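Local atomic coordinates of maltose-binding protein MalE1 (Thermotoga maritima, PDB entry 6DTU), a protein that binds maltotetraose and probably serves as the solute-binding component of a maltose and maltodextrin uptake system. Residues Cys9-Val14 against Val34-Phe39. Residues are numbered along the deposited sequence; the frame is centred on the assembly and turned at random.
Sequences CSEKQV and VQYVNF. With GLC (alpha-D-glucopyranose), chain C; GLC (alpha-D-glucopyranose), chain B.
S10 and F39 meet at the sugar site, CB to CB at 4.1 Å, and both touch the glucose of chain C. S10 OG accepts a hydrogen bond from O2 of that glucose at 2.7 Å, and on the protein side it takes the backbone N-H of K12, an ST turn that holds the oxygen in place. The F39 ring reaches away from S10 along the maltotetraose, its CG trans to the backbone N (chi1 177°): O4 of the chain C glucose sits over one face, offset toward the rim, while at the ring edge CE2 comes within 3.4 Å of O4 of the chain B glucose. Cut back to an alanine, this position is likely to lose the apolar wall along both glucoses and the ring that W65 meets. Behind the pocket, C9 and Y36 form a parallel bridge at the ends of strands 4-9 and 31-36, which helix 14-28 connects in a beta-alpha-beta crossover of the periplasmic binding protein fold. C9 N donates to Q35 O, and V37 N donates to C9 O (2.9 Å). Past the bridge, the CA of S10 makes a C-H...O contact with V37 O. On the helix side, V34 CG1 touches C9 SG at 3.7 Å, and V14 CG2 packs on Y36 CB. E11 runs alongside the tyrosine, its carboxylate turned 68° from the ring plane, and a water joins OE1, weakly, to Y36 OH.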
ATOM      1  N   CYS A   9       5.264   6.348 -12.214  1.00 13.00           N
ATOM      2  CA  CYS A   9       4.958   5.163 -11.422  1.00 12.30           C
ATOM      3  C   CYS A   9       6.155   4.856 -10.545  1.00 13.91           C
ATOM      4  O   CYS A   9       7.262   5.358 -10.769  1.00 13.63           O
ATOM      5  CB  CYS A   9       4.593   3.950 -12.294  1.00 13.47           C
ATOM      6  SG  CYS A   9       5.924   3.369 -13.355  1.00 14.29           S
ATOM      7  N   SER A  10       5.928   3.995  -9.568  1.00 13.04           N
ATOM      8  CA  SER A  10       7.018   3.576  -8.705  1.00 13.00           C
ATOM      9  C   SER A  10       7.956   2.641  -9.463  1.00 12.70           C
ATOM     10  O   SER A  10       7.713   2.252 -10.603  1.00 13.93           O
ATOM     11  CB  SER A  10       6.470   2.864  -7.467  1.00 12.00           C
ATOM     12  OG  SER A  10       6.204   1.507  -7.769  1.00 13.23           O
ATOM     13  N   GLU A  11       9.032   2.220  -8.792  1.00 14.68           N
ATOM     14  CA  GLU A  11       9.985   1.337  -9.451  1.00 13.38           C
ATOM     15  C   GLU A  11       9.372   0.000  -9.853  1.00 13.93           C
ATOM     16  O   GLU A  11       9.847  -0.622 -10.806  1.00 16.60           O
ATOM     17  CB  GLU A  11      11.221   1.093  -8.573  1.00 15.24           C
ATOM     18  CG  GLU A  11      10.975   0.245  -7.351  1.00 20.35           C
ATOM     19  CD  GLU A  11      10.769   1.085  -6.133  1.00 29.02           C
ATOM     20  OE1 GLU A  11      10.374   2.255  -6.317  1.00 26.10           O
ATOM     21  OE2 GLU A  11      11.015   0.598  -5.004  1.00 34.20           O
ATOM     22  N   LYS A  12       8.314  -0.435  -9.163  1.00 14.98           N
ATOM     23  CA  LYS A  12       7.803  -1.784  -9.372  1.00 13.91           C
ATOM     24  C   LYS A  12       7.176  -1.960 -10.748  1.00 14.44           C
ATOM     25  O   LYS A  12       7.233  -3.057 -11.305  1.00 17.09           O
ATOM     26  CB  LYS A  12       6.793  -2.150  -8.279  1.00 12.92           C
ATOM     27  CG  LYS A  12       7.353  -2.085  -6.845  1.00 14.24           C
ATOM     28  CD  LYS A  12       8.552  -3.028  -6.628  1.00 13.25           C
ATOM     29  CE  LYS A  12       9.066  -2.951  -5.200  1.00 16.15           C
ATOM     30  NZ  LYS A  12      10.151  -3.956  -4.956  1.00 16.30           N
ATOM     31  N   GLN A  13       6.573  -0.913 -11.303  1.00 13.16           N
ATOM     32  CA  GLN A  13       5.823  -1.011 -12.545  1.00 12.23           C
ATOM     33  C   GLN A  13       6.600  -0.532 -13.758  1.00 14.52           C
ATOM     34  O   GLN A  13       6.089  -0.653 -14.877  1.00 13.13           O
ATOM     35  CB  GLN A  13       4.487  -0.245 -12.455  1.00 13.06           C
ATOM     36  CG  GLN A  13       3.587  -0.600 -11.278  1.00 11.64           C
ATOM     37  CD  GLN A  13       3.804   0.284 -10.075  1.00 14.84           C
ATOM     38  OE1 GLN A  13       4.759   1.054 -10.016  1.00 14.96           O
ATOM     39  NE2 GLN A  13       2.938   0.164  -9.100  1.00 13.70           N
ATOM     40  N   VAL A  14       7.837  -0.041 -13.579  1.00 12.80           N
ATOM     41  CA  VAL A  14       8.532   0.617 -14.691  1.00 13.56           C
ATOM     42  C   VAL A  14       8.761  -0.349 -15.852  1.00 15.43           C
ATOM     43  O   VAL A  14       8.483  -0.021 -17.008  1.00 14.19           O
ATOM     44  CB  VAL A  14       9.858   1.241 -14.221  1.00 13.97           C
ATOM     45  CG1 VAL A  14      10.697   1.588 -15.446  1.00 18.36           C
ATOM     46  CG2 VAL A  14       9.623   2.454 -13.312  1.00 14.45           C
ATOM     47  N   VAL A  34       7.786   6.193 -19.660  1.00 13.84           N
ATOM     48  CA  VAL A  34       7.565   5.747 -18.296  1.00 11.35           C
ATOM     49  C   VAL A  34       8.658   6.336 -17.410  1.00 14.98           C
ATOM     50  O   VAL A  34       9.848   6.006 -17.554  1.00 16.19           O
ATOM     51  CB  VAL A  34       7.554   4.213 -18.213  1.00 15.48           C
ATOM     52  CG1 VAL A  34       7.316   3.790 -16.787  1.00 16.28           C
ATOM     53  CG2 VAL A  34       6.488   3.625 -19.163  1.00 18.00           C
ATOM     54  N   GLN A  35       8.246   7.172 -16.460  1.00 15.52           N
ATOM     55  CA  GLN A  35       9.148   7.894 -15.573  1.00 15.60           C
ATOM     56  C   GLN A  35       8.990   7.360 -14.149  1.00 16.29           C
ATOM     57  O   GLN A  35       7.926   7.518 -13.535  1.00 16.02           O
ATOM     58  CB  GLN A  35       8.770   9.376 -15.592  1.00 15.83           C
ATOM     59  CG  GLN A  35       9.510  10.260 -14.582  1.00 18.45           C
ATOM     60  CD  GLN A  35      10.997  10.301 -14.805  1.00 18.58           C
ATOM     61  OE1 GLN A  35      11.470  10.909 -15.767  1.00 17.07           O
ATOM     62  NE2 GLN A  35      11.749   9.627 -13.938  1.00 21.30           N
ATOM     63  N   TYR A  36      10.066   6.784 -13.613  1.00 14.76           N
ATOM     64  CA  TYR A  36      10.109   6.389 -12.211  1.00 15.37           C
ATOM     65  C   TYR A  36       9.975   7.606 -11.313  1.00 16.40           C
ATOM     66  O   TYR A  36      10.643   8.622 -11.519  1.00 17.28           O
ATOM     67  CB  TYR A  36      11.441   5.695 -11.887  1.00 15.57           C
ATOM     68  CG  TYR A  36      11.788   5.772 -10.397  1.00 18.40           C
ATOM     69  CD1 TYR A  36      11.042   5.069  -9.442  1.00 17.65           C
ATOM     70  CD2 TYR A  36      12.806   6.601  -9.938  1.00 19.68           C
ATOM     71  CE1 TYR A  36      11.327   5.150  -8.090  1.00 20.05           C
ATOM     72  CE2 TYR A  36      13.093   6.684  -8.582  1.00 19.05           C
ATOM     73  CZ  TYR A  36      12.349   5.963  -7.665  1.00 19.43           C
ATOM     74  OH  TYR A  36      12.636   6.054  -6.310  1.00 21.50           O
ATOM     75  N   VAL A  37       9.097   7.502 -10.320  1.00 12.33           N
ATOM     76  CA  VAL A  37       8.999   8.478  -9.237  1.00 13.35           C
ATOM     77  C   VAL A  37       8.861   7.685  -7.944  1.00 12.73           C
ATOM     78  O   VAL A  37       8.090   6.722  -7.881  1.00 13.86           O
ATOM     79  CB  VAL A  37       7.802   9.442  -9.419  1.00 14.83           C
ATOM     80  CG1 VAL A  37       7.737  10.439  -8.293  1.00 15.19           C
ATOM     81  CG2 VAL A  37       7.859  10.161 -10.778  1.00 15.58           C
ATOM     82  N   ASN A  38       9.616   8.062  -6.918  1.00 14.79           N
ATOM     83  CA  ASN A  38       9.455   7.414  -5.621  1.00 17.41           C
ATOM     84  C   ASN A  38       7.993   7.452  -5.193  1.00 15.26           C
ATOM     85  O   ASN A  38       7.330   8.487  -5.305  1.00 14.52           O
ATOM     86  CB  ASN A  38      10.305   8.187  -4.613  1.00 13.49           C
ATOM     87  CG  ASN A  38      10.250   7.603  -3.212  1.00 22.82           C
ATOM     88  OD1 ASN A  38      10.306   6.390  -3.011  1.00 21.87           O
ATOM     89  ND2 ASN A  38      10.094   8.488  -2.223  1.00 24.99           N
ATOM     90  N   PHE A  39       7.483   6.309  -4.721  1.00 13.87           N
ATOM     91  CA  PHE A  39       6.047   6.180  -4.503  1.00 15.90           C
ATOM     92  C   PHE A  39       5.498   7.285  -3.603  1.00 13.38           C
ATOM     93  O   PHE A  39       4.478   7.906  -3.921  1.00 14.99           O
ATOM     94  CB  PHE A  39       5.693   4.808  -3.937  1.00 15.80           C
ATOM     95  CG  PHE A  39       4.229   4.679  -3.625  1.00 13.86           C
ATOM     96  CD1 PHE A  39       3.329   4.364  -4.628  1.00 13.79           C
ATOM     97  CD2 PHE A  39       3.747   4.966  -2.358  1.00 14.63           C
ATOM     98  CE1 PHE A  39       1.977   4.269  -4.375  1.00 13.46           C
ATOM     99  CE2 PHE A  39       2.399   4.890  -2.105  1.00 13.70           C
ATOM    100  CZ  PHE A  39       1.511   4.540  -3.101  1.00 15.85           C
TER
HETATM  101  C1  GLC C   1       6.610   0.503  -4.084  1.00 18.36           C
HETATM  102  C2  GLC C   1       5.224   0.053  -4.322  1.00 12.38           C
HETATM  103  C3  GLC C   1       4.255   0.781  -3.483  1.00 14.23           C
HETATM  104  C4  GLC C   1       4.587   0.649  -2.037  1.00 12.37           C
HETATM  105  C5  GLC C   1       6.001   1.226  -1.759  1.00 13.32           C
HETATM  106  C6  GLC C   1       6.476   0.967  -0.468  1.00 17.14           C
HETATM  107  O1  GLC C   1       6.759   1.823  -4.496  1.00 21.14           O
HETATM  108  O2  GLC C   1       4.943   0.270  -5.742  1.00 15.09           O
HETATM  109  O3  GLC C   1       2.930   0.202  -3.773  1.00 13.99           O
HETATM  110  O4  GLC C   1       3.617   1.383  -1.242  1.00 13.10           O
HETATM  111  O5  GLC C   1       6.943   0.428  -2.674  1.00 15.94           O
HETATM  112  O6  GLC C   1       7.712   1.667  -0.287  1.00 20.13           O
HETATM  113  C1  GLC B   2       3.026   0.571  -0.271  1.00 12.63           C
HETATM  114  C2  GLC B   2       1.550   0.663  -0.401  1.00 12.95           C
HETATM  115  C3  GLC B   2       1.095   2.046  -0.289  1.00 13.78           C
HETATM  116  C4  GLC B   2       1.521   2.661   1.028  1.00 10.93           C
HETATM  117  C5  GLC B   2       3.061   2.556   1.240  1.00 11.85           C
HETATM  118  C6  GLC B   2       3.463   2.893   2.575  1.00 13.17           C
HETATM  119  O2  GLC B   2       1.212   0.204  -1.743  1.00 14.30           O
HETATM  120  O3  GLC B   2      -0.380   2.107  -0.306  1.00 12.94           O
HETATM  121  O4  GLC B   2       1.211   4.099   1.031  1.00 15.28           O
HETATM  122  O5  GLC B   2       3.418   1.088   1.043  1.00 14.15           O
HETATM  123  O6  GLC B   2       4.869   3.074   2.589  1.00 17.84           O
HETATM  124  O   HOH W   1      12.458   3.327  -4.891  1.00 33.28           O